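Tail spike protein gp49 (Pseudomonas phage LKA1, PDB 4RU4) probably cleaves the O-specific polysaccharide of the Pseudomonas surface as a lyase, serving as the trimeric tailspike with which the phage enters its host. Local coordinates at residues I363-G368 and Y390-P395; I371-E376 and G398-I403; T317-I322 and T344-A349. All coordinates share one frame; numbering follows the deposited sequence.

Interaction 1. Residues I363-G368 and Y390-P395; sequences ITNASG and YTTGDP. With CA (calcium ion), chain C.
Asn365 meets Thr391 and Thr392 where two successive coils of a right-handed parallel beta-helix, the pectin lyase-like fold, leave their strands and turn. The last parallel pair is Thr364 beside Tyr390, tied by the bond from Tyr390 N to Ile363 O (3.0 Å). Asn365 buries more area here than any other residue, and its side chain reaches across to the next coil. Its CG sits between the backbone N and the carbonyl carbon (chi1 58°), and from there OD1 accepts the N-H of Thr392 at 3.1 Å. The bond is fairly straight at hydrogen, 161°, yet the donor stands well above the plane of the amide carbonyl. The other end of the amide, ND2, donates a hydrogen bond to Ala366 O within the turn (3.0 Å), so both ends are used and the group's rotation is fixed. Asparagine suits this place because one short side chain can serve a donor on the next coil and an acceptor on its own. The Thr391 side chain crosses that of Asn365 at about a right angle, OG1 3.3 Å from Asn365 CB; this hydroxyl accepts from Gly393 N, an ST turn, while also bonding Gly369 O. Farther along, a calcium ion completed by four waters joins the backbones: Asp394 O binds it at 2.5 Å and Gly368 O at 2.6 Å, the latter oxygen also meeting Pro395 CA at 3.2 Å.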
loop_
_atom_site.group_PDB
_atom_site.type_symbol
_atom_site.label_atom_id
_atom_site.label_comp_id
_atom_site.label_asym_id
_atom_site.label_seq_id
_atom_site.Cartn_x
_atom_site.Cartn_y
_atom_site.Cartn_z
ATOM N N ILE B 363 3.178 -10.208 8.902
ATOM C CA ILE B 363 4.432 -10.898 9.248
ATOM C C ILE B 363 4.216 -11.757 10.487
ATOM O O ILE B 363 3.710 -11.256 11.502
ATOM C CB ILE B 363 5.598 -9.879 9.524
ATOM C CG1 ILE B 363 5.594 -8.725 8.502
ATOM C CG2 ILE B 363 6.967 -10.618 9.548
ATOM C CD1 ILE B 363 6.647 -7.612 8.774
ATOM N N THR B 364 4.563 -13.045 10.413
ATOM C CA THR B 364 4.539 -13.900 11.592
ATOM C C THR B 364 5.935 -14.124 12.174
ATOM O O THR B 364 6.928 -13.746 11.577
ATOM C CB THR B 364 3.936 -15.282 11.303
ATOM O OG1 THR B 364 4.794 -15.980 10.393
ATOM C CG2 THR B 364 2.547 -15.171 10.720
ATOM N N ASN B 365 6.005 -14.742 13.356
ATOM C CA ASN B 365 7.283 -14.897 14.067
ATOM C C ASN B 365 8.237 -15.911 13.456
ATOM O O ASN B 365 7.822 -16.884 12.792
ATOM C CB ASN B 365 6.998 -15.319 15.513
ATOM C CG ASN B 365 6.183 -16.626 15.593
ATOM O OD1 ASN B 365 4.965 -16.636 15.350
ATOM N ND2 ASN B 365 6.848 -17.716 15.972
ATOM N N ALA B 366 9.517 -15.677 13.685
ATOM C CA ALA B 366 10.550 -16.688 13.558
ATOM C C ALA B 366 10.548 -17.583 14.812
ATOM O O ALA B 366 9.767 -17.347 15.751
ATOM C CB ALA B 366 11.910 -16.029 13.389
ATOM N N SER B 367 11.449 -18.563 14.858
ATOM C CA SER B 367 11.342 -19.593 15.894
ATOM C C SER B 367 11.525 -19.044 17.288
ATOM O O SER B 367 10.909 -19.539 18.240
ATOM C CB SER B 367 12.310 -20.760 15.667
ATOM O OG SER B 367 13.631 -20.352 15.851
ATOM N N GLY B 368 12.344 -18.001 17.400
ATOM C CA GLY B 368 12.598 -17.376 18.676
ATOM C C GLY B 368 11.415 -16.624 19.258
ATOM O O GLY B 368 11.442 -16.273 20.426
ATOM N N TYR B 390 2.026 -10.954 13.942
ATOM C CA TYR B 390 1.520 -12.008 14.836
ATOM C C TYR B 390 2.625 -12.926 15.300
ATOM O O TYR B 390 3.382 -13.450 14.479
ATOM C CB TYR B 390 0.427 -12.858 14.160
ATOM C CG TYR B 390 -0.117 -14.005 15.016
ATOM C CD1 TYR B 390 -0.377 -13.838 16.379
ATOM C CD2 TYR B 390 -0.373 -15.259 14.457
ATOM C CE1 TYR B 390 -0.878 -14.884 17.151
ATOM C CE2 TYR B 390 -0.874 -16.297 15.220
ATOM C CZ TYR B 390 -1.116 -16.105 16.564
ATOM O OH TYR B 390 -1.612 -17.140 17.329
ATOM N N THR B 391 2.700 -13.146 16.608
ATOM C CA THR B 391 3.605 -14.159 17.134
ATOM C C THR B 391 2.876 -15.134 18.054
ATOM O O THR B 391 2.011 -14.736 18.850
ATOM C CB THR B 391 4.869 -13.618 17.848
ATOM O OG1 THR B 391 5.565 -14.723 18.434
ATOM C CG2 THR B 391 4.511 -12.653 18.935
ATOM N N THR B 392 3.201 -16.412 17.902
ATOM C CA THR B 392 2.642 -17.469 18.757
ATOM C C THR B 392 3.569 -17.745 19.942
ATOM O O THR B 392 3.277 -18.601 20.786
ATOM C CB THR B 392 2.509 -18.814 17.971
ATOM O OG1 THR B 392 3.790 -19.162 17.421
ATOM C CG2 THR B 392 1.480 -18.717 16.827
ATOM N N GLY B 393 4.700 -17.040 20.006
ATOM C CA GLY B 393 5.707 -17.334 21.015
ATOM C C GLY B 393 6.041 -16.155 21.908
ATOM O O GLY B 393 5.230 -15.244 22.083
ATOM N N ASP B 394 7.259 -16.158 22.441
ATOM C CA ASP B 394 7.697 -15.131 23.375
ATOM C C ASP B 394 9.209 -15.056 23.279
ATOM O O ASP B 394 9.885 -15.994 23.696
ATOM C CB ASP B 394 7.306 -15.557 24.804
ATOM C CG ASP B 394 7.788 -14.596 25.870
ATOM O OD1 ASP B 394 8.360 -13.525 25.544
ATOM O OD2 ASP B 394 7.557 -14.898 27.066
ATOM N N PRO B 395 9.743 -13.945 22.738
ATOM C CA PRO B 395 11.192 -13.829 22.541
ATOM C C PRO B 395 11.960 -13.385 23.795
ATOM O O PRO B 395 13.199 -13.424 23.797
ATOM C CB PRO B 395 11.307 -12.760 21.435
ATOM C CG PRO B 395 10.097 -11.837 21.701
ATOM C CD PRO B 395 8.996 -12.804 22.167
HETATM CA CA CA C . 10.991 -17.877 22.480
HETATM O O HOH W 1 11.714 -20.063 21.405
HETATM O O HOH W 2 8.743 -18.588 21.763
HETATM O O HOH W 3 13.112 -16.981 23.406
HETATM O O HOH W 4 10.617 -19.004 24.540
#

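Interaction 2. Residues I371-E376 and G398-I403; sequences IVISAE and GNRGVI
Val402 O, at the start of a parallel pairing between 371-376 and 398-403 that sets Val372 beside Ile403, receives two backbone N-H groups, from Ile371 N at 2.8 Å and from Val372 N at 3.3 Å. Both donors lie in the plane of that carbonyl, and both bonds are nearly straight. Val402, with the largest share of buried area, lays its CG1 against the end of Ile371, 3.6 Å from CD1; the two side chains run side by side and point the same way. With CG1 anti to the backbone N (chi1 172°), Val402 turns this methyl to its neighbour. Branched apolar residues fit here, where their side chains fill the inside of the beta-helix: Val372 and Ile403 share a face, Val372 CB 4.3 Å from Ile403 CG2, and both also touch Leu384. At the outer end the contact changes character, as Ile373 CD1 meets Arg400 CD at 4.0 Å. In the conformer modelled here, one of two, Arg400 also packs on Trp370, its side chain about 6 Å from the bound calcium ion. An arginine suits this border because its methylenes can pack on isoleucine while its charged end lies beyond them. The chemistry thus implies a hydrophobic join in which the hydrogen bonds between the two segments converge on one carbonyl oxygen that accepts two N-H groups.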
loop_
_atom_site.group_PDB
_atom_site.type_symbol
_atom_site.label_atom_id
_atom_site.label_comp_id
_atom_site.label_asym_id
_atom_site.label_seq_id
_atom_site.Cartn_x
_atom_site.Cartn_y
_atom_site.Cartn_z
ATOM N N ILE B 371 9.383 -11.023 15.775
ATOM C CA ILE B 371 8.791 -10.864 14.447
ATOM C C ILE B 371 9.675 -10.029 13.529
ATOM O O ILE B 371 9.846 -10.347 12.348
ATOM C CB ILE B 371 7.386 -10.213 14.539
ATOM C CG1 ILE B 371 6.463 -11.062 15.416
ATOM C CG2 ILE B 371 6.759 -10.026 13.134
ATOM C CD1 ILE B 371 5.115 -10.398 15.692
ATOM N N VAL B 372 10.247 -8.953 14.075
ATOM C CA VAL B 372 11.169 -8.142 13.309
ATOM C C VAL B 372 12.457 -8.074 14.101
ATOM O O VAL B 372 12.425 -7.708 15.264
ATOM C CB VAL B 372 10.641 -6.699 13.095
ATOM C CG1 VAL B 372 11.736 -5.866 12.408
ATOM C CG2 VAL B 372 9.333 -6.742 12.260
ATOM N N ILE B 373 13.570 -8.468 13.493
ATOM C CA ILE B 373 14.880 -8.455 14.164
ATOM C C ILE B 373 15.855 -7.515 13.431
ATOM O O ILE B 373 15.741 -7.303 12.221
ATOM C CB ILE B 373 15.463 -9.899 14.309
ATOM C CG1 ILE B 373 16.658 -9.919 15.269
ATOM C CG2 ILE B 373 15.848 -10.483 12.931
ATOM C CD1 ILE B 373 16.971 -11.285 15.851
ATOM N N SER B 374 16.819 -6.936 14.140
ATOM C CA SER B 374 17.743 -6.031 13.469
ATOM C C SER B 374 19.167 -6.596 13.449
ATOM O O SER B 374 19.504 -7.455 14.233
ATOM C CB SER B 374 17.753 -4.677 14.181
ATOM O OG SER B 374 16.434 -4.167 14.331
ATOM N N ALA B 375 19.998 -6.078 12.550
ATOM C CA ALA B 375 21.437 -6.353 12.545
ATOM C C ALA B 375 22.089 -5.278 11.705
ATOM O O ALA B 375 21.428 -4.724 10.824
ATOM C CB ALA B 375 21.733 -7.725 11.932
ATOM N N GLU B 376 23.360 -4.992 11.955
ATOM C CA GLU B 376 24.159 -4.233 10.999
ATOM C C GLU B 376 23.491 -2.904 10.664
ATOM O O GLU B 376 23.374 -2.512 9.482
ATOM C CB GLU B 376 24.427 -5.079 9.724
ATOM C CG GLU B 376 25.074 -6.444 10.032
ATOM C CD GLU B 376 25.546 -7.231 8.788
ATOM O OE1 GLU B 376 25.011 -7.009 7.672
ATOM O OE2 GLU B 376 26.427 -8.116 8.940
ATOM N N GLY B 398 14.864 -15.470 25.288
ATOM C CA GLY B 398 16.079 -15.276 24.507
ATOM C C GLY B 398 16.599 -13.829 24.496
ATOM O O GLY B 398 17.468 -13.467 23.683
ATOM N N ASN B 399 16.079 -13.004 25.404
ATOM C CA ASN B 399 16.530 -11.617 25.568
ATOM C C ASN B 399 16.249 -10.673 24.387
ATOM O O ASN B 399 16.974 -9.702 24.183
ATOM C CB ASN B 399 18.014 -11.555 25.983
ATOM C CG ASN B 399 18.214 -11.899 27.463
ATOM O OD1 ASN B 399 17.474 -11.416 28.334
ATOM N ND2 ASN B 399 19.185 -12.752 27.744
ATOM N N ARG B 400 15.192 -10.961 23.628
ATOM C CA ARG B 400 14.861 -10.186 22.443
ATOM C C ARG B 400 13.446 -9.617 22.533
ATOM O O ARG B 400 12.569 -10.228 23.159
ATOM C CB ARG B 400 15.042 -11.047 21.173
ATOM C CG ARG B 400 16.530 -11.334 20.830
ATOM C CD ARG B 400 16.746 -12.371 19.704
ATOM N NE ARG B 400 16.281 -13.704 20.083
ATOM C CZ ARG B 400 16.491 -14.821 19.388
ATOM N NH1 ARG B 400 17.173 -14.808 18.258
ATOM N NH2 ARG B 400 15.995 -15.965 19.834
ATOM N N GLY B 401 13.223 -8.455 21.914
ATOM C CA GLY B 401 11.878 -7.875 21.850
ATOM C C GLY B 401 11.075 -8.589 20.777
ATOM O O GLY B 401 11.655 -9.344 19.985
ATOM N N VAL B 402 9.761 -8.373 20.737
ATOM C CA VAL B 402 8.957 -8.861 19.610
ATOM C C VAL B 402 9.432 -8.132 18.363
ATOM O O VAL B 402 9.561 -8.716 17.276
ATOM C CB VAL B 402 7.442 -8.632 19.851
ATOM C CG1 VAL B 402 6.612 -8.960 18.573
ATOM C CG2 VAL B 402 6.978 -9.444 21.086
ATOM N N ILE B 403 9.738 -6.853 18.554
ATOM C CA ILE B 403 10.500 -6.076 17.598
ATOM C C ILE B 403 11.839 -5.814 18.267
ATOM O O ILE B 403 11.898 -5.217 19.359
ATOM C CB ILE B 403 9.817 -4.745 17.291
ATOM C CG1 ILE B 403 8.424 -5.010 16.711
ATOM C CG2 ILE B 403 10.700 -3.888 16.327
ATOM C CD1 ILE B 403 7.526 -3.799 16.755
#

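Interaction 3. Residues T317-I322 and T344-A349; sequences TLRNDI and TIYGGA
The segments 317-320 and 344-347 run parallel, their end-to-end directions 8° apart, with Thr317 beside Thr344 and Leu318 beside Ile345. Leu318 uses both its backbone groups: its N gives to Thr344 O (2.9 Å), and its O accepts from Tyr346 N (3.0 Å). Thr317 and Thr344 point out on one face, side by side, and Leu318 and Ile345 on the other, where CD1 of the leucine comes within 4.4 Å of CG1 of the isoleucine. These are neighbouring coils of a parallel beta-helix, in which like residues stack from coil to coil: the aliphatic pair turns to the interior, where Leu318 also packs on Val288 and Ile345 on Ile363, while the threonines face another subunit of the trimer. Tyr346, which buries more area than any other residue here, lies alongside Arg319. CG of the arginine rests 3.7 Å from Tyr346 CD2, and the chain, extended from CG to NE, carries the guanidinium on alongside the ring. The two planes are 19° apart, and Tyr346 CE2 lies over one face of the guanidinium, toward its rim, 3.6 Å above the plane. Tyr346 also brings its edge to the carbonyl O of Leu318 and to Thr317 CG2. The polar ends face the second subunit: Arg319 NH2 forms a salt bridge with Asp280 of that chain, and Tyr346 OH bonds Tyr188 OH of the same chain. Arginine and tyrosine suit a subunit boundary because each has a flat surface for its neighbour and a polar end for the partner chain. Water 5 accepts a hydrogen bond from Arg319 NH2. Asn320 ND2 is held by Arg292 O and Thr326 O, while its OD1 lies 3.9 Å from Gly347 CA, where a beta carbon would clash with it; the positive phi of Gly347 (105°) is a second reason for glycine.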
loop_
_atom_site.group_PDB
_atom_site.type_symbol
_atom_site.label_atom_id
_atom_site.label_comp_id
_atom_site.label_asym_id
_atom_site.label_seq_id
_atom_site.Cartn_x
_atom_site.Cartn_y
_atom_site.Cartn_z
ATOM N N THR B 317 4.250 -13.610 -1.395
ATOM C CA THR B 317 4.106 -14.454 -0.200
ATOM C C THR B 317 5.427 -15.200 -0.021
ATOM O O THR B 317 5.925 -15.847 -0.969
ATOM C CB THR B 317 2.934 -15.477 -0.324
ATOM O OG1 THR B 317 1.695 -14.769 -0.277
ATOM C CG2 THR B 317 2.938 -16.473 0.854
ATOM N N LEU B 318 6.002 -15.086 1.168
ATOM C CA LEU B 318 7.319 -15.626 1.453
ATOM C C LEU B 318 7.219 -16.594 2.639
ATOM O O LEU B 318 6.519 -16.304 3.628
ATOM C CB LEU B 318 8.313 -14.491 1.801
ATOM C CG LEU B 318 8.337 -13.270 0.852
ATOM C CD1 LEU B 318 9.443 -12.291 1.328
ATOM C CD2 LEU B 318 8.613 -13.698 -0.561
ATOM N N ARG B 319 7.914 -17.716 2.530
ATOM C CA ARG B 319 8.038 -18.714 3.607
ATOM C C ARG B 319 9.479 -19.188 3.727
ATOM O O ARG B 319 10.222 -19.216 2.733
ATOM C CB ARG B 319 7.145 -19.928 3.334
ATOM C CG ARG B 319 5.636 -19.635 3.343
ATOM C CD ARG B 319 4.835 -20.907 2.910
ATOM N NE ARG B 319 3.389 -20.740 3.114
ATOM C CZ ARG B 319 2.548 -20.236 2.212
ATOM N NH1 ARG B 319 2.989 -19.816 1.023
ATOM N NH2 ARG B 319 1.251 -20.128 2.504
ATOM N N ASN B 320 9.889 -19.529 4.951
ATOM C CA ASN B 320 11.189 -20.135 5.170
ATOM C C ASN B 320 11.056 -21.344 6.102
ATOM O O ASN B 320 9.945 -21.704 6.498
ATOM C CB ASN B 320 12.254 -19.108 5.648
ATOM C CG ASN B 320 12.174 -18.799 7.161
ATOM O OD1 ASN B 320 11.158 -19.062 7.823
ATOM N ND2 ASN B 320 13.258 -18.240 7.706
ATOM N N ASP B 321 12.180 -21.978 6.417
ATOM C CA ASP B 321 12.211 -23.069 7.378
ATOM C C ASP B 321 12.283 -22.428 8.761
ATOM O O ASP B 321 13.307 -21.852 9.142
ATOM C CB ASP B 321 13.476 -23.910 7.129
ATOM C CG ASP B 321 13.629 -25.077 8.107
ATOM O OD1 ASP B 321 12.865 -25.174 9.083
ATOM O OD2 ASP B 321 14.541 -25.910 7.897
ATOM N N ILE B 322 11.201 -22.516 9.522
ATOM C CA ILE B 322 11.198 -21.878 10.835
ATOM C C ILE B 322 12.304 -22.427 11.752
ATOM O O ILE B 322 12.833 -21.717 12.601
ATOM C CB ILE B 322 9.799 -22.006 11.500
ATOM C CG1 ILE B 322 9.681 -21.025 12.676
ATOM C CG2 ILE B 322 9.543 -23.449 11.907
ATOM C CD1 ILE B 322 8.251 -20.724 13.092
ATOM N N THR B 344 2.981 -10.963 2.365
ATOM C CA THR B 344 2.720 -11.878 3.458
ATOM C C THR B 344 4.050 -12.577 3.774
ATOM O O THR B 344 4.637 -13.248 2.916
ATOM C CB THR B 344 1.633 -12.917 3.074
ATOM O OG1 THR B 344 0.428 -12.225 2.708
ATOM C CG2 THR B 344 1.339 -13.887 4.265
ATOM N N ILE B 345 4.545 -12.382 4.992
ATOM C CA ILE B 345 5.853 -12.912 5.379
ATOM C C ILE B 345 5.707 -13.874 6.553
ATOM O O ILE B 345 5.472 -13.454 7.690
ATOM C CB ILE B 345 6.843 -11.760 5.753
ATOM C CG1 ILE B 345 6.943 -10.752 4.589
ATOM C CG2 ILE B 345 8.251 -12.320 6.155
ATOM C CD1 ILE B 345 7.739 -9.470 4.912
ATOM N N TYR B 346 5.798 -15.177 6.272
ATOM C CA TYR B 346 5.787 -16.157 7.346
ATOM C C TYR B 346 7.210 -16.373 7.800
ATOM O O TYR B 346 8.042 -16.770 6.987
ATOM C CB TYR B 346 5.258 -17.496 6.832
ATOM C CG TYR B 346 3.799 -17.434 6.425
ATOM C CD1 TYR B 346 2.802 -17.523 7.373
ATOM C CD2 TYR B 346 3.428 -17.295 5.079
ATOM C CE1 TYR B 346 1.433 -17.506 7.000
ATOM C CE2 TYR B 346 2.094 -17.281 4.690
ATOM C CZ TYR B 346 1.095 -17.379 5.658
ATOM O OH TYR B 346 -0.236 -17.357 5.279
ATOM N N GLY B 347 7.496 -16.132 9.082
ATOM C CA GLY B 347 8.810 -16.489 9.613
ATOM C C GLY B 347 9.714 -15.281 9.825
ATOM O O GLY B 347 10.929 -15.427 9.924
ATOM N N GLY B 348 9.129 -14.087 9.899
ATOM C CA GLY B 348 9.886 -12.943 10.381
ATOM C C GLY B 348 10.600 -12.107 9.336
ATOM O O GLY B 348 10.784 -12.520 8.180
ATOM N N ALA B 349 11.026 -10.918 9.754
ATOM C CA ALA B 349 11.651 -9.979 8.838
ATOM C C ALA B 349 12.776 -9.205 9.552
ATOM O O ALA B 349 12.976 -9.353 10.765
ATOM C CB ALA B 349 10.596 -9.023 8.268
HETATM O O HOH W 5 -0.406 -20.110 4.925
HETATM O O HOH W 6 11.448 -18.136 10.538
#

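All three contacts join neighbouring coils of one parallel beta-helix. Interactions 1 and 3 belong to the same run of stacked strands, since 344-345 and 362-364 are neighbours and Thr364 OG1 bonds Gly347 N; interaction 2 lies on another face, reached next along the chain after 363-368. Interactions 2 and 3 are buried, interaction 2 mainly inside the beta-helix among aliphatic side chains, interaction 3 partly under the second subunit, to which its arginine, lying alongside a tyrosine ring, makes a salt bridge. Interaction 1, only partly buried, relies on turn polarity and calcium. Ala349 pairs with Ile371 and Ile373, and Pro395 lies against Gly401 and Val402, so each contact touches both others.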